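Local coordinates for protein dehydroascorbate reductase (Chlamydomonas reinhardtii, PDB 5XFT) that probably catalyses the glutathione-dependent reduction of dehydroascorbate to ascorbate, being a DHAR-family member of the glutathione S-transferase superfamily, at residues A[14-19]-A[40-45]; A[30-35]-A[194-199]; A[131-136]-A[180-185]. All blocks are in the same frame, centred on the assembly; numbering follows the deposited sequence.

Interactions 1 and 2 are surface contacts around the thioredoxin-like N-terminal domain, whereas interaction 3 is buried within the helical C-terminal domain and lies across the centre of the chain from interaction 1. Both surface contacts involve helix 22-33: interaction 1 rests on its side, and interaction 2 uses its C-terminal end. Their centres are about 19 Å apart. Interaction 2 joins this domain to helix 195-199, which follows helix 182-193 of interaction 3. The chemistry differs with place: a ring against backbone and one leucine-methionine contact in interaction 1, glutamate methylenes with one loose charge pair and a carboxylate at a histidine edge in interaction 2, and a carboxylate at a helix start among apolar side chains in interaction 3.

Interaction 1: A[14-19]-A[40-45]; sequences AKNKLL and MEYIDF
The ring of Y42 packs mainly against main chain, lying beside the backbone of N16, K17 and L18. Its CE2 comes within 3.5 Å of N16 C, and CE1 within 3.6 Å of L18 CA. Over one face, offset toward the rim, stands the carbonyl oxygen of K17, 3.8 Å above the plane. The ring reaches this backbone because CG is turned opposite the carbonyl carbon (chi1 -59°). N16, poorly ordered, brings ND2 to the ring edge, in plane, with amide and ring nearly perpendicular (89°). Next to the ring, the end of M40, bent at chi3 (73°), crosses L18 at about a right angle; its CE meets L18 CD1 at 3.3 Å, a tight apolar approach. With alanine in place of Y42, the backbone of residues 16-18 would probably lose its lateral support and a gap would open beside L18. N16 and K17 together oppose D12 of strand 5-12, forming a G1 beta bulge at the start of strand 17-18. Strand 38-43 runs parallel to that same strand, bonding through E41 and I43, and L18 and M40 both rest on L28 of helix 22-33, the helix of this beta-alpha-beta crossover.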
ATOM      1  N   ALA A  14      -1.675  14.993  16.324  1.00 41.72           N
ATOM      2  CA  ALA A  14      -0.908  15.734  17.316  1.00 44.34           C
ATOM      3  C   ALA A  14       0.574  15.816  16.982  1.00 43.41           C
ATOM      4  O   ALA A  14       1.285  16.610  17.602  1.00 51.06           O
ATOM      5  CB  ALA A  14      -1.089  15.103  18.698  1.00 42.89           C
ATOM      6  N   LYS A  15       1.060  15.024  16.029  1.00 44.01           N
ATOM      7  CA  LYS A  15       2.464  15.072  15.645  1.00 39.93           C
ATOM      8  C   LYS A  15       2.654  15.275  14.148  1.00 48.55           C
ATOM      9  O   LYS A  15       3.794  15.227  13.673  1.00 49.65           O
ATOM     10  CB  LYS A  15       3.183  13.799  16.100  1.00 28.50           C
ATOM     11  CG  LYS A  15       3.270  13.694  17.605  1.00 37.39           C
ATOM     12  CD  LYS A  15       3.370  12.256  18.080  1.00 42.98           C
ATOM     13  CE  LYS A  15       4.705  11.630  17.736  1.00 44.77           C
ATOM     14  NZ  LYS A  15       4.916  10.383  18.524  1.00 44.95           N
ATOM     15  N   ASN A  16       1.574  15.516  13.402  1.00 63.22           N
ATOM     16  CA  ASN A  16       1.632  15.656  11.946  1.00 66.35           C
ATOM     17  C   ASN A  16       2.382  14.482  11.319  1.00 59.35           C
ATOM     18  O   ASN A  16       3.200  14.645  10.411  1.00 64.00           O
ATOM     19  CB  ASN A  16       2.261  16.994  11.551  1.00 77.81           C
ATOM     20  CG  ASN A  16       1.739  17.518  10.228  1.00 88.37           C
ATOM     21  OD1 ASN A  16       2.471  17.592   9.239  1.00 93.51           O
ATOM     22  ND2 ASN A  16       0.462  17.886  10.202  1.00 93.81           N
ATOM     23  N   LYS A  17       2.098  13.278  11.815  1.00 47.17           N
ATOM     24  CA  LYS A  17       2.863  12.085  11.479  1.00 44.24           C
ATOM     25  C   LYS A  17       1.979  11.067  10.768  1.00 40.59           C
ATOM     26  O   LYS A  17       0.948  10.645  11.308  1.00 32.68           O
ATOM     27  CB  LYS A  17       3.474  11.465  12.739  1.00 35.92           C
ATOM     28  CG  LYS A  17       4.379  10.289  12.462  1.00 36.88           C
ATOM     29  CD  LYS A  17       4.755   9.575  13.743  1.00 41.21           C
ATOM     30  CE  LYS A  17       5.670   8.397  13.457  1.00 43.78           C
ATOM     31  NZ  LYS A  17       5.963   7.617  14.691  1.00 46.05           N
ATOM     32  N   LEU A  18       2.398  10.667   9.566  1.00 32.96           N
ATOM     33  CA  LEU A  18       1.711   9.634   8.801  1.00 23.25           C
ATOM     34  C   LEU A  18       1.959   8.267   9.417  1.00 19.47           C
ATOM     35  O   LEU A  18       3.072   7.963   9.851  1.00 27.38           O
ATOM     36  CB  LEU A  18       2.185   9.650   7.341  1.00 19.32           C
ATOM     37  CG  LEU A  18       1.777   8.491   6.421  1.00 19.27           C
ATOM     38  CD1 LEU A  18       0.246   8.399   6.280  1.00 24.07           C
ATOM     39  CD2 LEU A  18       2.425   8.619   5.045  1.00 10.89           C
ATOM     40  N   LEU A  19       0.916   7.436   9.456  1.00 17.00           N
ATOM     41  CA  LEU A  19       1.072   6.079   9.955  1.00 19.32           C
ATOM     42  C   LEU A  19       0.975   5.074   8.799  1.00 26.25           C
ATOM     43  O   LEU A  19       1.186   5.433   7.630  1.00 31.22           O
ATOM     44  CB  LEU A  19       0.066   5.829  11.080  1.00 18.99           C
ATOM     45  CG  LEU A  19       0.430   6.581  12.379  1.00 23.81           C
ATOM     46  CD1 LEU A  19      -0.460   6.176  13.548  1.00  4.81           C
ATOM     47  CD2 LEU A  19       1.920   6.427  12.736  1.00 12.87           C
ATOM     48  N   MET A  40      -2.601  15.952   3.173  1.00 23.78           N
ATOM     49  CA  MET A  40      -2.966  14.880   4.088  1.00 15.81           C
ATOM     50  C   MET A  40      -3.645  15.428   5.330  1.00 16.20           C
ATOM     51  O   MET A  40      -3.177  16.397   5.933  1.00 26.03           O
ATOM     52  CB  MET A  40      -1.748  14.045   4.487  1.00 10.54           C
ATOM     53  CG  MET A  40      -1.258  13.100   3.400  1.00 17.04           C
ATOM     54  SD  MET A  40       0.440  12.554   3.632  1.00 24.23           S
ATOM     55  CE  MET A  40       0.194  11.462   4.978  1.00 32.92           C
ATOM     56  N   GLU A  41      -4.760  14.810   5.695  1.00 17.13           N
ATOM     57  CA  GLU A  41      -5.409  15.012   6.978  1.00  8.19           C
ATOM     58  C   GLU A  41      -5.337  13.694   7.735  1.00 12.94           C
ATOM     59  O   GLU A  41      -5.733  12.652   7.203  1.00 21.95           O
ATOM     60  CB  GLU A  41      -6.856  15.464   6.789  1.00 11.25           C
ATOM     61  CG  GLU A  41      -7.373  16.373   7.883  1.00 24.32           C
ATOM     62  CD  GLU A  41      -6.819  17.769   7.777  1.00 31.55           C
ATOM     63  OE1 GLU A  41      -6.140  18.184   8.732  1.00 38.78           O
ATOM     64  OE2 GLU A  41      -7.045  18.434   6.744  1.00 36.72           O
ATOM     65  N   TYR A  42      -4.808  13.731   8.954  1.00 16.10           N
ATOM     66  CA  TYR A  42      -4.549  12.518   9.717  1.00 14.89           C
ATOM     67  C   TYR A  42      -5.736  12.188  10.604  1.00 16.73           C
ATOM     68  O   TYR A  42      -6.227  13.046  11.345  1.00 10.76           O
ATOM     69  CB  TYR A  42      -3.293  12.671  10.569  1.00 20.00           C
ATOM     70  CG  TYR A  42      -2.085  12.975   9.745  1.00 23.41           C
ATOM     71  CD1 TYR A  42      -1.616  12.055   8.829  1.00 19.17           C
ATOM     72  CD2 TYR A  42      -1.424  14.190   9.859  1.00 30.37           C
ATOM     73  CE1 TYR A  42      -0.516  12.322   8.061  1.00 21.33           C
ATOM     74  CE2 TYR A  42      -0.314  14.468   9.084  1.00 28.39           C
ATOM     75  CZ  TYR A  42       0.133  13.525   8.186  1.00 26.46           C
ATOM     76  OH  TYR A  42       1.235  13.781   7.406  1.00 35.13           O
ATOM     77  N   ILE A  43      -6.195  10.946  10.522  1.00 20.29           N
ATOM     78  CA  ILE A  43      -7.235  10.435  11.400  1.00 13.77           C
ATOM     79  C   ILE A  43      -6.555   9.623  12.493  1.00 14.61           C
ATOM     80  O   ILE A  43      -5.782   8.698  12.207  1.00  5.36           O
ATOM     81  CB  ILE A  43      -8.255   9.579  10.636  1.00 12.55           C
ATOM     82  CG1 ILE A  43      -8.877  10.363   9.472  1.00  9.94           C
ATOM     83  CG2 ILE A  43      -9.313   9.049  11.594  1.00  5.38           C
ATOM     84  CD1 ILE A  43      -9.836  11.448   9.884  1.00  6.38           C
ATOM     85  N   ASP A  44      -6.828   9.985  13.737  1.00 12.91           N
ATOM     86  CA  ASP A  44      -6.387   9.207  14.883  1.00 22.48           C
ATOM     87  C   ASP A  44      -7.406   8.100  15.129  1.00 22.48           C
ATOM     88  O   ASP A  44      -8.561   8.383  15.457  1.00 23.11           O
ATOM     89  CB  ASP A  44      -6.231  10.128  16.096  1.00 30.36           C
ATOM     90  CG  ASP A  44      -6.078   9.378  17.410  1.00 31.62           C
ATOM     91  OD1 ASP A  44      -6.359   9.996  18.457  1.00 34.74           O
ATOM     92  OD2 ASP A  44      -5.692   8.190  17.408  1.00 31.83           O
ATOM     93  N   PHE A  45      -6.979   6.843  14.961  1.00 28.44           N
ATOM     94  CA  PHE A  45      -7.899   5.716  15.079  1.00 36.95           C
ATOM     95  C   PHE A  45      -8.486   5.583  16.476  1.00 45.98           C
ATOM     96  O   PHE A  45      -9.502   4.899  16.643  1.00 50.70           O
ATOM     97  CB  PHE A  45      -7.201   4.410  14.693  1.00 38.65           C
ATOM     98  CG  PHE A  45      -7.158   4.157  13.215  1.00 36.78           C
ATOM     99  CD1 PHE A  45      -7.710   5.064  12.325  1.00 27.93           C
ATOM    100  CD2 PHE A  45      -6.562   3.005  12.714  1.00 39.65           C
ATOM    101  CE1 PHE A  45      -7.663   4.832  10.962  1.00 29.75           C
ATOM    102  CE2 PHE A  45      -6.512   2.762  11.351  1.00 28.31           C
ATOM    103  CZ  PHE A  45      -7.064   3.677  10.474  1.00 28.72           C
TER

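Interaction 2: A[30-35]-A[194-199]; sequences AYEAKK and LPEWQH
E32 and E196 bring the two backbones together, their CA atoms 5.3 Å apart, where the last turn of helix 22-33 meets the start of helix 195-199. Helix 22-33 ends in a Schellman motif with K35, at positive phi, as its C-prime residue; L194 is the N-cap of the other helix. This joins the thioredoxin-like domain of the GST fold to a short helix in its C-terminal, helical part. The two glutamates pack through their aliphatic parts: E32 CB lies 3.8 Å from E196 CB, and E196 CG sits 3.5 Å from E32 O. A bend at chi2 (92°) in E196 leads its carboxylate toward K35, yet K35 NZ and E196 OE2 remain 4.1 Å apart, too far for a salt bridge, so the attraction is probably loose. W197 points away from residues 30-35 and meets the rings of H25, further back on helix 22-33, and of Y163. The carboxylate of E32 has its polar partner in Y38, whose OH is hydrogen-bonded to OE2. Its other oxygen lies at the edge of the H199 ring, whose plane stands 80° from that of the carboxylate; one ring face is covered by P195 C. There E32 OE1 approaches the carbon H199 CD2 to 3.0 Å.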
ATOM      1  N   ALA A  30      -0.386   6.510  -5.468  1.00 23.24           N
ATOM      2  CA  ALA A  30      -1.044   6.857  -6.726  1.00 22.44           C
ATOM      3  C   ALA A  30      -0.953   8.353  -7.009  1.00 24.70           C
ATOM      4  O   ALA A  30      -0.655   8.760  -8.137  1.00 26.04           O
ATOM      5  CB  ALA A  30      -2.501   6.404  -6.698  1.00 15.81           C
ATOM      6  N   TYR A  31      -1.203   9.190  -5.998  1.00 25.09           N
ATOM      7  CA  TYR A  31      -1.112  10.635  -6.202  1.00 22.28           C
ATOM      8  C   TYR A  31       0.320  11.074  -6.496  1.00 30.27           C
ATOM      9  O   TYR A  31       0.546  11.950  -7.340  1.00 35.87           O
ATOM     10  CB  TYR A  31      -1.660  11.371  -4.979  1.00 15.75           C
ATOM     11  CG  TYR A  31      -3.143  11.620  -5.059  1.00  9.44           C
ATOM     12  CD1 TYR A  31      -4.052  10.596  -4.824  1.00 11.88           C
ATOM     13  CD2 TYR A  31      -3.636  12.875  -5.381  1.00 13.05           C
ATOM     14  CE1 TYR A  31      -5.412  10.814  -4.913  1.00 13.30           C
ATOM     15  CE2 TYR A  31      -4.993  13.106  -5.470  1.00 16.27           C
ATOM     16  CZ  TYR A  31      -5.878  12.076  -5.237  1.00 17.17           C
ATOM     17  OH  TYR A  31      -7.234  12.311  -5.326  1.00 14.07           O
ATOM     18  N   GLU A  32       1.298  10.486  -5.806  1.00 30.10           N
ATOM     19  CA  GLU A  32       2.693  10.830  -6.063  1.00 26.12           C
ATOM     20  C   GLU A  32       3.113  10.426  -7.472  1.00 30.50           C
ATOM     21  O   GLU A  32       3.872  11.149  -8.134  1.00 30.96           O
ATOM     22  CB  GLU A  32       3.587  10.155  -5.026  1.00 23.35           C
ATOM     23  CG  GLU A  32       3.447  10.726  -3.630  1.00 24.97           C
ATOM     24  CD  GLU A  32       4.178  12.043  -3.473  1.00 29.70           C
ATOM     25  OE1 GLU A  32       5.117  12.295  -4.260  1.00 27.95           O
ATOM     26  OE2 GLU A  32       3.809  12.830  -2.571  1.00 30.99           O
ATOM     27  N   ALA A  33       2.632   9.272  -7.945  1.00 23.98           N
ATOM     28  CA  ALA A  33       3.024   8.781  -9.261  1.00 25.05           C
ATOM     29  C   ALA A  33       2.533   9.699 -10.373  1.00 29.25           C
ATOM     30  O   ALA A  33       3.231   9.882 -11.378  1.00 32.53           O
ATOM     31  CB  ALA A  33       2.494   7.363  -9.475  1.00 20.74           C
ATOM     32  N   LYS A  34       1.346  10.278 -10.213  1.00 23.96           N
ATOM     33  CA  LYS A  34       0.812  11.245 -11.158  1.00 19.76           C
ATOM     34  C   LYS A  34       1.208  12.679 -10.832  1.00 21.59           C
ATOM     35  O   LYS A  34       0.692  13.606 -11.465  1.00 26.39           O
ATOM     36  CB  LYS A  34      -0.711  11.133 -11.225  1.00 18.32           C
ATOM     37  CG  LYS A  34      -1.198   9.776 -11.678  1.00 19.61           C
ATOM     38  CD  LYS A  34      -2.660   9.553 -11.343  1.00 22.88           C
ATOM     39  CE  LYS A  34      -3.350   8.757 -12.444  1.00 26.75           C
ATOM     40  NZ  LYS A  34      -3.089   9.355 -13.788  1.00 36.49           N
ATOM     41  N   LYS A  35       2.101  12.881  -9.861  1.00 30.55           N
ATOM     42  CA  LYS A  35       2.583  14.212  -9.478  1.00 34.69           C
ATOM     43  C   LYS A  35       1.431  15.177  -9.206  1.00 35.14           C
ATOM     44  O   LYS A  35       1.560  16.387  -9.400  1.00 33.18           O
ATOM     45  CB  LYS A  35       3.526  14.782 -10.538  1.00 41.33           C
ATOM     46  CG  LYS A  35       4.605  13.811 -10.973  1.00 49.02           C
ATOM     47  CD  LYS A  35       5.864  14.527 -11.436  1.00 56.54           C
ATOM     48  CE  LYS A  35       6.737  13.581 -12.248  1.00 62.29           C
ATOM     49  NZ  LYS A  35       7.278  12.482 -11.386  1.00 63.96           N
ATOM     50  N   LEU A 194      12.948   5.463  -5.045  1.00 47.29           N
ATOM     51  CA  LEU A 194      12.030   6.388  -5.713  1.00 34.88           C
ATOM     52  C   LEU A 194      11.678   7.566  -4.813  1.00 41.22           C
ATOM     53  O   LEU A 194      11.332   7.364  -3.644  1.00 46.98           O
ATOM     54  CB  LEU A 194      10.751   5.670  -6.122  1.00 32.25           C
ATOM     55  CG  LEU A 194      10.699   5.074  -7.522  1.00 37.75           C
ATOM     56  CD1 LEU A 194       9.440   4.248  -7.659  1.00 33.85           C
ATOM     57  CD2 LEU A 194      10.740   6.174  -8.572  1.00 41.65           C
ATOM     58  N   PRO A 195      11.731   8.801  -5.322  1.00 40.61           N
ATOM     59  CA  PRO A 195      11.237   9.938  -4.528  1.00 34.65           C
ATOM     60  C   PRO A 195       9.757   9.841  -4.210  1.00 31.75           C
ATOM     61  O   PRO A 195       9.334  10.297  -3.141  1.00 36.59           O
ATOM     62  CB  PRO A 195      11.541  11.149  -5.422  1.00 36.52           C
ATOM     63  CG  PRO A 195      12.607  10.679  -6.363  1.00 33.62           C
ATOM     64  CD  PRO A 195      12.315   9.231  -6.602  1.00 31.85           C
ATOM     65  N   GLU A 196       8.952   9.274  -5.113  1.00 28.22           N
ATOM     66  CA  GLU A 196       7.537   9.072  -4.816  1.00 32.60           C
ATOM     67  C   GLU A 196       7.360   8.200  -3.581  1.00 33.10           C
ATOM     68  O   GLU A 196       6.506   8.479  -2.730  1.00 24.94           O
ATOM     69  CB  GLU A 196       6.821   8.444  -6.013  1.00 35.85           C
ATOM     70  CG  GLU A 196       6.676   9.351  -7.225  1.00 37.87           C
ATOM     71  CD  GLU A 196       7.819   9.203  -8.216  1.00 43.00           C
ATOM     72  OE1 GLU A 196       8.999   9.319  -7.807  1.00 35.67           O
ATOM     73  OE2 GLU A 196       7.529   8.954  -9.406  1.00 47.76           O
ATOM     74  N   TRP A 197       8.163   7.139  -3.468  1.00 31.46           N
ATOM     75  CA  TRP A 197       8.125   6.291  -2.284  1.00 27.31           C
ATOM     76  C   TRP A 197       8.664   7.027  -1.065  1.00 33.15           C
ATOM     77  O   TRP A 197       8.101   6.920   0.032  1.00 34.06           O
ATOM     78  CB  TRP A 197       8.927   5.018  -2.549  1.00 25.60           C
ATOM     79  CG  TRP A 197       9.035   4.081  -1.389  1.00 26.82           C
ATOM     80  CD1 TRP A 197       9.963   4.115  -0.386  1.00 29.76           C
ATOM     81  CD2 TRP A 197       8.194   2.953  -1.119  1.00 24.61           C
ATOM     82  NE1 TRP A 197       9.746   3.080   0.495  1.00 34.28           N
ATOM     83  CE2 TRP A 197       8.664   2.354   0.068  1.00 28.77           C
ATOM     84  CE3 TRP A 197       7.085   2.396  -1.761  1.00 24.02           C
ATOM     85  CZ2 TRP A 197       8.064   1.226   0.623  1.00 24.33           C
ATOM     86  CZ3 TRP A 197       6.492   1.273  -1.210  1.00 25.85           C
ATOM     87  CH2 TRP A 197       6.982   0.701  -0.029  1.00 25.18           C
ATOM     88  N   GLN A 198       9.754   7.781  -1.239  1.00 36.66           N
ATOM     89  CA  GLN A 198      10.359   8.497  -0.121  1.00 35.14           C
ATOM     90  C   GLN A 198       9.414   9.531   0.469  1.00 31.09           C
ATOM     91  O   GLN A 198       9.484   9.824   1.668  1.00 32.26           O
ATOM     92  CB  GLN A 198      11.651   9.179  -0.568  1.00 40.62           C
ATOM     93  CG  GLN A 198      12.776   8.232  -0.917  1.00 50.12           C
ATOM     94  CD  GLN A 198      13.989   8.950  -1.477  1.00 55.65           C
ATOM     95  OE1 GLN A 198      13.992  10.175  -1.619  1.00 57.11           O
ATOM     96  NE2 GLN A 198      15.026   8.190  -1.802  1.00 57.66           N
ATOM     97  N   HIS A 199       8.534  10.103  -0.353  1.00 26.14           N
ATOM     98  CA  HIS A 199       7.684  11.176   0.146  1.00 28.15           C
ATOM     99  C   HIS A 199       6.687  10.673   1.178  1.00 29.56           C
ATOM    100  O   HIS A 199       6.282  11.430   2.066  1.00 29.25           O
ATOM    101  CB  HIS A 199       6.965  11.855  -1.018  1.00 28.59           C
ATOM    102  CG  HIS A 199       7.882  12.614  -1.923  1.00 37.66           C
ATOM    103  ND1 HIS A 199       9.222  12.782  -1.647  1.00 38.55           N
ATOM    104  CD2 HIS A 199       7.656  13.250  -3.097  1.00 37.28           C
ATOM    105  CE1 HIS A 199       9.782  13.490  -2.612  1.00 40.87           C
ATOM    106  NE2 HIS A 199       8.853  13.788  -3.503  1.00 40.44           N
TER

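Interaction 3: A[131-136]-A[180-185]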
ATOM      1  N   GLY A 131       5.012 -15.840  -7.731  1.00 46.04           N
ATOM      2  CA  GLY A 131       4.343 -15.200  -8.850  1.00 43.27           C
ATOM      3  C   GLY A 131       4.880 -13.814  -9.146  1.00 37.17           C
ATOM      4  O   GLY A 131       5.286 -13.524 -10.279  1.00 40.34           O
ATOM      5  N   MET A 132       4.905 -12.954  -8.121  1.00 27.12           N
ATOM      6  CA  MET A 132       5.418 -11.599  -8.313  1.00 29.12           C
ATOM      7  C   MET A 132       6.864 -11.619  -8.789  1.00 34.52           C
ATOM      8  O   MET A 132       7.240 -10.880  -9.710  1.00 38.47           O
ATOM      9  CB  MET A 132       5.305 -10.804  -7.011  1.00 27.51           C
ATOM     10  CG  MET A 132       3.884 -10.655  -6.498  1.00 31.45           C
ATOM     11  SD  MET A 132       3.831 -10.076  -4.794  1.00 26.14           S
ATOM     12  CE  MET A 132       4.698  -8.516  -4.929  1.00 19.53           C
ATOM     13  N   ASP A 133       7.685 -12.472  -8.178  1.00 32.01           N
ATOM     14  CA  ASP A 133       9.106 -12.526  -8.506  1.00 28.61           C
ATOM     15  C   ASP A 133       9.321 -12.943  -9.959  1.00 30.20           C
ATOM     16  O   ASP A 133      10.071 -12.296 -10.704  1.00 28.73           O
ATOM     17  CB  ASP A 133       9.797 -13.483  -7.536  1.00 28.93           C
ATOM     18  CG  ASP A 133      11.229 -13.762  -7.900  1.00 37.12           C
ATOM     19  OD1 ASP A 133      12.073 -12.852  -7.759  1.00 40.26           O
ATOM     20  OD2 ASP A 133      11.506 -14.902  -8.326  1.00 41.35           O
ATOM     21  N   ASP A 134       8.654 -14.020 -10.382  1.00 30.70           N
ATOM     22  CA  ASP A 134       8.736 -14.463 -11.769  1.00 32.35           C
ATOM     23  C   ASP A 134       8.281 -13.368 -12.718  1.00 40.63           C
ATOM     24  O   ASP A 134       8.945 -13.092 -13.724  1.00 43.94           O
ATOM     25  CB  ASP A 134       7.892 -15.723 -11.976  1.00 31.64           C
ATOM     26  CG  ASP A 134       8.421 -16.911 -11.204  1.00 34.80           C
ATOM     27  OD1 ASP A 134       9.575 -16.837 -10.725  1.00 35.65           O
ATOM     28  OD2 ASP A 134       7.689 -17.920 -11.089  1.00 32.46           O
ATOM     29  N   TYR A 135       7.145 -12.729 -12.412  1.00 38.03           N
ATOM     30  CA  TYR A 135       6.645 -11.678 -13.288  1.00 32.44           C
ATOM     31  C   TYR A 135       7.679 -10.571 -13.455  1.00 33.10           C
ATOM     32  O   TYR A 135       8.016 -10.187 -14.581  1.00 35.76           O
ATOM     33  CB  TYR A 135       5.328 -11.109 -12.755  1.00 27.17           C
ATOM     34  CG  TYR A 135       4.633 -10.223 -13.769  1.00 24.62           C
ATOM     35  CD1 TYR A 135       4.973  -8.880 -13.899  1.00 28.31           C
ATOM     36  CD2 TYR A 135       3.653 -10.732 -14.607  1.00 24.49           C
ATOM     37  CE1 TYR A 135       4.350  -8.070 -14.832  1.00 25.06           C
ATOM     38  CE2 TYR A 135       3.021  -9.926 -15.540  1.00 24.07           C
ATOM     39  CZ  TYR A 135       3.375  -8.596 -15.648  1.00 16.43           C
ATOM     40  OH  TYR A 135       2.754  -7.786 -16.572  1.00 13.14           O
ATOM     41  N   LEU A 136       8.207 -10.057 -12.342  1.00 29.02           N
ATOM     42  CA  LEU A 136       9.198  -8.991 -12.438  1.00 32.90           C
ATOM     43  C   LEU A 136      10.441  -9.444 -13.199  1.00 37.17           C
ATOM     44  O   LEU A 136      11.100  -8.625 -13.851  1.00 32.67           O
ATOM     45  CB  LEU A 136       9.571  -8.492 -11.043  1.00 27.51           C
ATOM     46  CG  LEU A 136       8.480  -7.723 -10.294  1.00 32.80           C
ATOM     47  CD1 LEU A 136       8.973  -7.282  -8.920  1.00 38.31           C
ATOM     48  CD2 LEU A 136       8.019  -6.521 -11.101  1.00 34.84           C
ATOM     49  N   ARG A 180      16.782 -15.962  -3.137  1.00 51.02           N
ATOM     50  CA  ARG A 180      16.544 -16.420  -4.497  1.00 54.98           C
ATOM     51  C   ARG A 180      15.492 -15.587  -5.217  1.00 59.09           C
ATOM     52  O   ARG A 180      15.529 -15.502  -6.450  1.00 63.30           O
ATOM     53  CB  ARG A 180      16.130 -17.889  -4.486  1.00 57.47           C
ATOM     54  CG  ARG A 180      14.797 -18.141  -3.838  1.00 60.01           C
ATOM     55  CD  ARG A 180      14.406 -19.586  -4.000  1.00 63.40           C
ATOM     56  NE  ARG A 180      12.962 -19.741  -4.079  1.00 65.36           N
ATOM     57  CZ  ARG A 180      12.185 -19.967  -3.027  1.00 70.87           C
ATOM     58  NH1 ARG A 180      12.721 -20.061  -1.816  1.00 68.40           N
ATOM     59  NH2 ARG A 180      10.875 -20.095  -3.188  1.00 74.56           N
ATOM     60  N   PHE A 181      14.561 -14.973  -4.485  1.00 51.21           N
ATOM     61  CA  PHE A 181      13.634 -14.019  -5.080  1.00 40.26           C
ATOM     62  C   PHE A 181      14.395 -12.751  -5.435  1.00 41.57           C
ATOM     63  O   PHE A 181      14.158 -11.691  -4.845  1.00 40.44           O
ATOM     64  CB  PHE A 181      12.486 -13.693  -4.126  1.00 36.34           C
ATOM     65  CG  PHE A 181      11.539 -14.830  -3.907  1.00 33.82           C
ATOM     66  CD1 PHE A 181      11.219 -15.696  -4.937  1.00 28.77           C
ATOM     67  CD2 PHE A 181      10.982 -15.044  -2.659  1.00 36.11           C
ATOM     68  CE1 PHE A 181      10.344 -16.748  -4.727  1.00 29.69           C
ATOM     69  CE2 PHE A 181      10.117 -16.099  -2.441  1.00 30.44           C
ATOM     70  CZ  PHE A 181       9.797 -16.951  -3.478  1.00 31.27           C
ATOM     71  N   THR A 182      15.319 -12.865  -6.389  1.00 45.14           N
ATOM     72  CA  THR A 182      16.183 -11.754  -6.771  1.00 47.23           C
ATOM     73  C   THR A 182      15.375 -10.531  -7.185  1.00 47.90           C
ATOM     74  O   THR A 182      15.651  -9.403  -6.753  1.00 50.55           O
ATOM     75  CB  THR A 182      17.098 -12.197  -7.914  1.00 54.62           C
ATOM     76  OG1 THR A 182      16.331 -12.951  -8.866  1.00 60.60           O
ATOM     77  CG2 THR A 182      18.230 -13.055  -7.387  1.00 53.35           C
ATOM     78  N   ALA A 183      14.367 -10.747  -8.033  1.00 47.79           N
ATOM     79  CA  ALA A 183      13.586  -9.639  -8.568  1.00 43.34           C
ATOM     80  C   ALA A 183      12.790  -8.932  -7.479  1.00 36.27           C
ATOM     81  O   ALA A 183      12.516  -7.732  -7.591  1.00 39.23           O
ATOM     82  CB  ALA A 183      12.658 -10.142  -9.673  1.00 46.47           C
ATOM     83  N   LEU A 184      12.419  -9.648  -6.416  1.00 30.15           N
ATOM     84  CA  LEU A 184      11.744  -8.996  -5.300  1.00 29.68           C
ATOM     85  C   LEU A 184      12.704  -8.110  -4.514  1.00 39.30           C
ATOM     86  O   LEU A 184      12.322  -7.023  -4.055  1.00 44.92           O
ATOM     87  CB  LEU A 184      11.101 -10.038  -4.388  1.00 25.72           C
ATOM     88  CG  LEU A 184       9.870 -10.717  -4.987  1.00 32.93           C
ATOM     89  CD1 LEU A 184       9.111 -11.497  -3.929  1.00 36.79           C
ATOM     90  CD2 LEU A 184       8.968  -9.693  -5.651  1.00 26.25           C
ATOM     91  N   HIS A 185      13.956  -8.546  -4.355  1.00 32.05           N
ATOM     92  CA  HIS A 185      14.912  -7.742  -3.600  1.00 35.55           C
ATOM     93  C   HIS A 185      15.276  -6.476  -4.365  1.00 40.68           C
ATOM     94  O   HIS A 185      15.290  -5.375  -3.794  1.00 44.38           O
ATOM     95  CB  HIS A 185      16.160  -8.563  -3.268  1.00 35.90           C
ATOM     96  CG  HIS A 185      15.916  -9.655  -2.278  1.00 39.27           C
ATOM     97  ND1 HIS A 185      15.936  -9.442  -0.916  1.00 44.08           N
ATOM     98  CD2 HIS A 185      15.642 -10.970  -2.448  1.00 41.67           C
ATOM     99  CE1 HIS A 185      15.683 -10.577  -0.291  1.00 44.87           C
ATOM    100  NE2 HIS A 185      15.500 -11.521  -1.197  1.00 45.26           N
TER
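D133 carries the polar part of this contact, pushing its carboxylate against the first turn of helix 182-193. OD1 accepts two weak hydrogen bonds from backbone amides: from A183 N at 3.1 Å, strongly bent (125°), and from L184 N at 3.5 Å. Turning CG opposite the backbone N (chi1 172°) swings the group across to them. The positive end of the helix would probably favour a charged carboxylate, and a salt bridge from OD2 to R137 adds a firmer partner; R137 also bonds T182 OG1. The same carboxylate meets an aromatic edge: OD2 lies near the plane of the F181 ring, 3.5 Å from CD1, with the two groups' planes 57° apart. F181 is both the N-cap residue and the centre of an inverse gamma turn. Apolar contacts flank the carboxylate. L136 CB touches A183 CB at 3.8 Å, while L184 sets CG 3.8 Å from D133 CB and reaches CD2 to both M132 CB and L136 CD1. L184 and F181 also touch L129, one turn before D133. A buried carboxylate here faces a helix start amid apolar side chains, joining helices 118-138 and 182-193 in the helical C-terminal domain of the GST fold.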